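2,3-dihydroxybenzoate-AMP ligase (Bacillus subtilis, PDB 1MDB) is an AMP-binding enzyme of the ANL clan that holds 2,3-dihydroxy-benzoic acid and adenosine monophosphate together. Local coordinates at residues Gly66-Gly71 / Glu172-Pro177; Tyr339-Asp344 / Asp420-Val425. One frame throughout, in Å; residues are numbered along the deposited sequence.

Interaction 1: Gly66-Gly71 / Glu172-Pro177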
loop_
_atom_site.group_PDB
_atom_site.type_symbol
_atom_site.label_atom_id
_atom_site.label_comp_id
_atom_site.label_asym_id
_atom_site.label_seq_id
_atom_site.Cartn_x
_atom_site.Cartn_y
_atom_site.Cartn_z
ATOM N N GLY A 66 29.358 4.340 -3.385
ATOM C CA GLY A 66 29.648 2.918 -3.460
ATOM C C GLY A 66 28.888 2.257 -4.599
ATOM O O GLY A 66 29.437 1.435 -5.328
ATOM N N PHE A 67 27.614 2.611 -4.736
ATOM C CA PHE A 67 26.765 2.080 -5.800
ATOM C C PHE A 67 27.381 2.452 -7.149
ATOM O O PHE A 67 27.503 1.614 -8.033
ATOM C CB PHE A 67 25.346 2.682 -5.722
ATOM C CG PHE A 67 24.439 2.041 -4.682
ATOM C CD1 PHE A 67 23.319 2.728 -4.207
ATOM C CD2 PHE A 67 24.672 0.751 -4.217
ATOM C CE1 PHE A 67 22.443 2.134 -3.282
ATOM C CE2 PHE A 67 23.800 0.144 -3.291
ATOM C CZ PHE A 67 22.688 0.836 -2.825
ATOM N N GLN A 68 27.759 3.722 -7.299
ATOM C CA GLN A 68 28.356 4.199 -8.544
ATOM C C GLN A 68 29.647 3.450 -8.841
ATOM O O GLN A 68 29.867 2.990 -9.959
ATOM C CB GLN A 68 28.657 5.693 -8.462
ATOM C CG GLN A 68 29.165 6.274 -9.765
ATOM C CD GLN A 68 29.508 7.741 -9.650
ATOM O OE1 GLN A 68 30.457 8.119 -8.951
ATOM N NE2 GLN A 68 28.735 8.584 -10.331
ATOM N N LYS A 69 30.498 3.335 -7.828
ATOM C CA LYS A 69 31.762 2.632 -7.979
ATOM C C LYS A 69 31.475 1.199 -8.399
ATOM O O LYS A 69 32.225 0.603 -9.166
ATOM C CB LYS A 69 32.534 2.646 -6.660
ATOM C CG LYS A 69 33.992 2.250 -6.795
ATOM C CD LYS A 69 34.756 2.584 -5.527
ATOM C CE LYS A 69 36.251 2.463 -5.741
ATOM N NZ LYS A 69 37.031 2.901 -4.547
ATOM N N LEU A 70 30.372 0.651 -7.900
ATOM C CA LEU A 70 29.989 -0.713 -8.241
ATOM C C LEU A 70 29.671 -0.799 -9.735
ATOM O O LEU A 70 29.787 -1.863 -10.344
ATOM C CB LEU A 70 28.766 -1.132 -7.423
ATOM C CG LEU A 70 28.356 -2.603 -7.450
ATOM C CD1 LEU A 70 29.536 -3.477 -7.031
ATOM C CD2 LEU A 70 27.178 -2.807 -6.501
ATOM N N GLY A 71 29.270 0.324 -10.321
ATOM C CA GLY A 71 28.952 0.333 -11.738
ATOM C C GLY A 71 27.490 0.607 -12.026
ATOM O O GLY A 71 27.052 0.512 -13.172
ATOM N N GLU A 172 33.980 7.247 0.073
ATOM C CA GLU A 172 34.084 8.699 0.027
ATOM C C GLU A 172 33.077 9.275 -0.972
ATOM O O GLU A 172 32.974 8.804 -2.102
ATOM C CB GLU A 172 35.498 9.108 -0.383
ATOM C CG GLU A 172 35.835 10.544 -0.059
ATOM C CD GLU A 172 35.575 10.857 1.396
ATOM O OE1 GLU A 172 35.869 9.988 2.247
ATOM O OE2 GLU A 172 35.082 11.967 1.694
ATOM N N PRO A 173 32.316 10.304 -0.559
ATOM C CA PRO A 173 31.321 10.928 -1.436
ATOM C C PRO A 173 31.951 11.419 -2.734
ATOM O O PRO A 173 33.152 11.676 -2.789
ATOM C CB PRO A 173 30.792 12.078 -0.587
ATOM C CG PRO A 173 30.926 11.555 0.803
ATOM C CD PRO A 173 32.294 10.928 0.776
ATOM N N VAL A 174 31.139 11.552 -3.775
ATOM C CA VAL A 174 31.635 12.020 -5.062
ATOM C C VAL A 174 30.612 12.906 -5.749
ATOM O O VAL A 174 29.484 13.041 -5.280
ATOM C CB VAL A 174 31.958 10.842 -6.002
ATOM C CG1 VAL A 174 33.057 9.985 -5.403
ATOM C CG2 VAL A 174 30.707 10.013 -6.244
ATOM N N LYS A 175 31.018 13.514 -6.858
ATOM C CA LYS A 175 30.128 14.372 -7.629
ATOM C C LYS A 175 29.196 13.436 -8.379
ATOM O O LYS A 175 29.656 12.531 -9.073
ATOM C CB LYS A 175 30.927 15.194 -8.639
ATOM C CG LYS A 175 32.203 15.807 -8.083
ATOM C CD LYS A 175 33.017 16.457 -9.201
ATOM C CE LYS A 175 34.296 17.095 -8.677
ATOM N NZ LYS A 175 35.029 17.791 -9.776
ATOM N N LEU A 176 27.892 13.631 -8.237
ATOM C CA LEU A 176 26.945 12.767 -8.928
ATOM C C LEU A 176 26.257 13.496 -10.070
ATOM O O LEU A 176 26.127 14.721 -10.049
ATOM C CB LEU A 176 25.882 12.227 -7.961
ATOM C CG LEU A 176 26.311 11.272 -6.841
ATOM C CD1 LEU A 176 27.308 10.250 -7.386
ATOM C CD2 LEU A 176 26.925 12.064 -5.704
ATOM N N PRO A 177 25.812 12.747 -11.090
ATOM C CA PRO A 177 25.133 13.349 -12.237
ATOM C C PRO A 177 23.931 14.141 -11.748
ATOM O O PRO A 177 23.415 13.888 -10.654
ATOM C CB PRO A 177 24.717 12.135 -13.067
ATOM C CG PRO A 177 25.783 11.130 -12.749
ATOM C CD PRO A 177 25.912 11.286 -11.255
#
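At the C-terminal end of helix 53-70, Gln68 lays its side chain against Val174, Leu176 and Pro177, which belong to an irregular run of chain crossing the surface. The glutamine makes every close contact from the helix side. Its CG stands anti to the backbone N (chi1 -175°) and the chain continues extended through chi2, which carries the amide clear of the helix and out to the loop. Val174 points its CB toward the helix, and its CG2 is the methyl that touches the amide oxygen, 3.3 Å from Gln68 OE1. Leu176 CD1 sits against the amide as a whole, nearest to Gln68 NE2 at 3.7 Å. On the nitrogen end alone, Pro177 approaches from the opposite direction, its ring CD 4.0 Å from Gln68 NE2. No hydrogen bond joins the segments; Lys175 O, the nearest carbonyl to Gln68 NE2, is 4.2 Å away, so van der Waals contact between an amide and aliphatic groups does the work. Just past the glutamine the helix closes in a Schellman motif: Gly71, with positive phi, turns its N back to Gln68 O at 2.8 Å and, weakly, to Phe67 O. Around this surface patch, Val174 also rests on Ala65 and Pro173 on Arg62, both of helix 53-70. Gln68 touches Leu98 of helix 86-98, and the buried Phe67 packs on that helix and on Ile155 of strand 154-157.

Interaction 2: Tyr339-Asp344 / Asp420-Val425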
loop_
_atom_site.group_PDB
_atom_site.type_symbol
_atom_site.label_atom_id
_atom_site.label_comp_id
_atom_site.label_asym_id
_atom_site.label_seq_id
_atom_site.Cartn_x
_atom_site.Cartn_y
_atom_site.Cartn_z
ATOM N N TYR A 339 -8.710 10.474 1.844
ATOM C CA TYR A 339 -8.686 10.357 3.304
ATOM C C TYR A 339 -9.908 10.989 3.955
ATOM O O TYR A 339 -10.443 11.975 3.454
ATOM C CB TYR A 339 -7.489 11.095 3.931
ATOM C CG TYR A 339 -6.089 10.751 3.471
ATOM C CD1 TYR A 339 -5.548 11.332 2.326
ATOM C CD2 TYR A 339 -5.265 9.919 4.241
ATOM C CE1 TYR A 339 -4.217 11.102 1.964
ATOM C CE2 TYR A 339 -3.937 9.683 3.884
ATOM C CZ TYR A 339 -3.421 10.278 2.751
ATOM O OH TYR A 339 -2.108 10.064 2.406
ATOM N N THR A 340 -10.352 10.427 5.073
ATOM C CA THR A 340 -11.423 11.069 5.818
ATOM C C THR A 340 -10.579 12.117 6.549
ATOM O O THR A 340 -9.420 11.845 6.892
ATOM C CB THR A 340 -12.081 10.129 6.850
ATOM O OG1 THR A 340 -11.072 9.489 7.639
ATOM C CG2 THR A 340 -12.930 9.084 6.149
ATOM N N ARG A 341 -11.112 13.316 6.758
ATOM C CA ARG A 341 -10.322 14.343 7.433
ATOM C C ARG A 341 -10.290 14.109 8.933
ATOM O O ARG A 341 -11.242 13.593 9.509
ATOM C CB ARG A 341 -10.857 15.737 7.099
ATOM C CG ARG A 341 -10.738 16.089 5.612
ATOM C CD ARG A 341 -9.296 15.948 5.105
ATOM N NE ARG A 341 -9.110 16.469 3.750
ATOM C CZ ARG A 341 -9.351 15.793 2.631
ATOM N NH1 ARG A 341 -9.795 14.540 2.681
ATOM N NH2 ARG A 341 -9.150 16.375 1.455
ATOM N N LEU A 342 -9.180 14.482 9.563
ATOM C CA LEU A 342 -9.002 14.271 10.995
ATOM C C LEU A 342 -9.994 15.009 11.902
ATOM O O LEU A 342 -10.189 14.621 13.060
ATOM C CB LEU A 342 -7.557 14.611 11.383
ATOM C CG LEU A 342 -6.496 13.773 10.652
ATOM C CD1 LEU A 342 -5.090 14.240 11.033
ATOM C CD2 LEU A 342 -6.677 12.298 10.996
ATOM N N ASP A 343 -10.628 16.054 11.382
ATOM C CA ASP A 343 -11.611 16.808 12.153
ATOM C C ASP A 343 -13.009 16.627 11.562
ATOM O O ASP A 343 -13.853 17.522 11.650
ATOM C CB ASP A 343 -11.262 18.298 12.169
ATOM C CG ASP A 343 -11.047 18.862 10.781
ATOM O OD1 ASP A 343 -11.432 18.197 9.794
ATOM O OD2 ASP A 343 -10.495 19.980 10.677
ATOM N N ASP A 344 -13.245 15.470 10.949
ATOM C CA ASP A 344 -14.537 15.155 10.348
ATOM C C ASP A 344 -15.464 14.530 11.383
ATOM O O ASP A 344 -15.008 14.013 12.404
ATOM C CB ASP A 344 -14.353 14.164 9.190
ATOM C CG ASP A 344 -14.124 14.849 7.864
ATOM O OD1 ASP A 344 -13.760 14.153 6.889
ATOM O OD2 ASP A 344 -14.315 16.081 7.793
ATOM N N ASP A 420 -20.501 16.033 -0.251
ATOM C CA ASP A 420 -19.292 16.810 -0.033
ATOM C C ASP A 420 -18.115 16.273 -0.832
ATOM O O ASP A 420 -16.973 16.686 -0.631
ATOM C CB ASP A 420 -18.954 16.846 1.457
ATOM C CG ASP A 420 -19.965 17.645 2.256
ATOM O OD1 ASP A 420 -20.144 18.843 1.942
ATOM O OD2 ASP A 420 -20.582 17.080 3.187
ATOM N N GLY A 421 -18.398 15.350 -1.746
ATOM C CA GLY A 421 -17.343 14.794 -2.571
ATOM C C GLY A 421 -16.637 13.581 -2.000
ATOM O O GLY A 421 -15.592 13.182 -2.507
ATOM N N TYR A 422 -17.189 12.993 -0.944
ATOM C CA TYR A 422 -16.582 11.809 -0.347
ATOM C C TYR A 422 -16.904 10.573 -1.172
ATOM O O TYR A 422 -17.882 10.548 -1.919
ATOM C CB TYR A 422 -17.056 11.614 1.099
ATOM C CG TYR A 422 -16.391 12.564 2.067
ATOM C CD1 TYR A 422 -16.655 13.936 2.025
ATOM C CD2 TYR A 422 -15.440 12.104 2.982
ATOM C CE1 TYR A 422 -15.986 14.822 2.865
ATOM C CE2 TYR A 422 -14.768 12.982 3.825
ATOM C CZ TYR A 422 -15.044 14.340 3.759
ATOM O OH TYR A 422 -14.375 15.214 4.582
ATOM N N ILE A 423 -16.064 9.552 -1.036
ATOM C CA ILE A 423 -16.235 8.312 -1.773
ATOM C C ILE A 423 -16.640 7.176 -0.846
ATOM O O ILE A 423 -16.021 6.941 0.197
ATOM C CB ILE A 423 -14.930 7.926 -2.502
ATOM C CG1 ILE A 423 -14.543 9.033 -3.486
ATOM C CG2 ILE A 423 -15.101 6.595 -3.231
ATOM C CD1 ILE A 423 -13.229 8.801 -4.206
ATOM N N VAL A 424 -17.710 6.494 -1.225
ATOM C CA VAL A 424 -18.201 5.358 -0.478
ATOM C C VAL A 424 -17.978 4.188 -1.424
ATOM O O VAL A 424 -18.732 3.992 -2.375
ATOM C CB VAL A 424 -19.690 5.494 -0.153
ATOM C CG1 VAL A 424 -20.159 4.271 0.630
ATOM C CG2 VAL A 424 -19.925 6.763 0.662
ATOM N N VAL A 425 -16.910 3.438 -1.171
ATOM C CA VAL A 425 -16.541 2.296 -1.995
ATOM C C VAL A 425 -17.426 1.084 -1.732
ATOM O O VAL A 425 -17.735 0.763 -0.582
ATOM C CB VAL A 425 -15.060 1.905 -1.744
ATOM C CG1 VAL A 425 -14.652 0.727 -2.640
ATOM C CG2 VAL A 425 -14.164 3.102 -2.014
#
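Tyr422 reaches with its hydroxyl to Asp344, the last residue of a type I turn that starts at Arg341: Tyr422 OH donates to Asp344 OD1 at 2.6 Å. This is the tight part of the contact. The hydroxyl arrives on the syn side of OD1, 22° out of the carboxylate plane, with that plane turned 58° from the ring. The same oxygen also accepts Arg341 N, at 2.8 Å, from above the carboxylate, so two donors grip OD1 and fix the rotation of the acid; they would probably stabilise its charged form. The turn itself is closed by Asp344 N to Arg341 O at 3.1 Å. Tyr422 has CG anti to its carbonyl carbon (chi1 -76°), which turns the ring from the residue just before strand 423-428 toward the turn. Arg341 CG is a looser neighbour of the hydroxyl, 3.9 Å from Tyr422 OH. Packing slackens further along the ring, where Thr340 CA lies at the edge, 4.3 Å from Tyr422 CE2; on the turn, Asp343 is exposed to solvent. Arg341 sends its guanidinium elsewhere, NH2 bonding Pro356 O, and Tyr339 OH pairs with Ser214 of helix 204-218. Thr340 is tied to Gln328 of strand 325-331, Ile423 bonds to the backbone of Gln353 and Gly354, and strand 423-428 pairs with strand 409-417.

The two contacts come in series along the chain: 66-71 meets 172-177 well before 339-344 meets 420-425. Their centres are 45 Å apart, on opposite sides of the chain's centre, and their nearest atoms stay about 26 Å apart. Interaction 1 is a surface contact beside the six-stranded mixed sheet. Interaction 2 is buried, linking the loop after strand 337-339 of the nine-stranded sheet to the residue leading into edge strand 423-428 of the four-stranded antiparallel sheet. The contacts have no sheet in common, although helix 53-70 follows strand 49-52 of the sheet that also holds strand 337-339. Only interaction 2 lies near the ligands: its Val425 touches adenosine monophosphate, whereas interaction 1 joins peripheral elements.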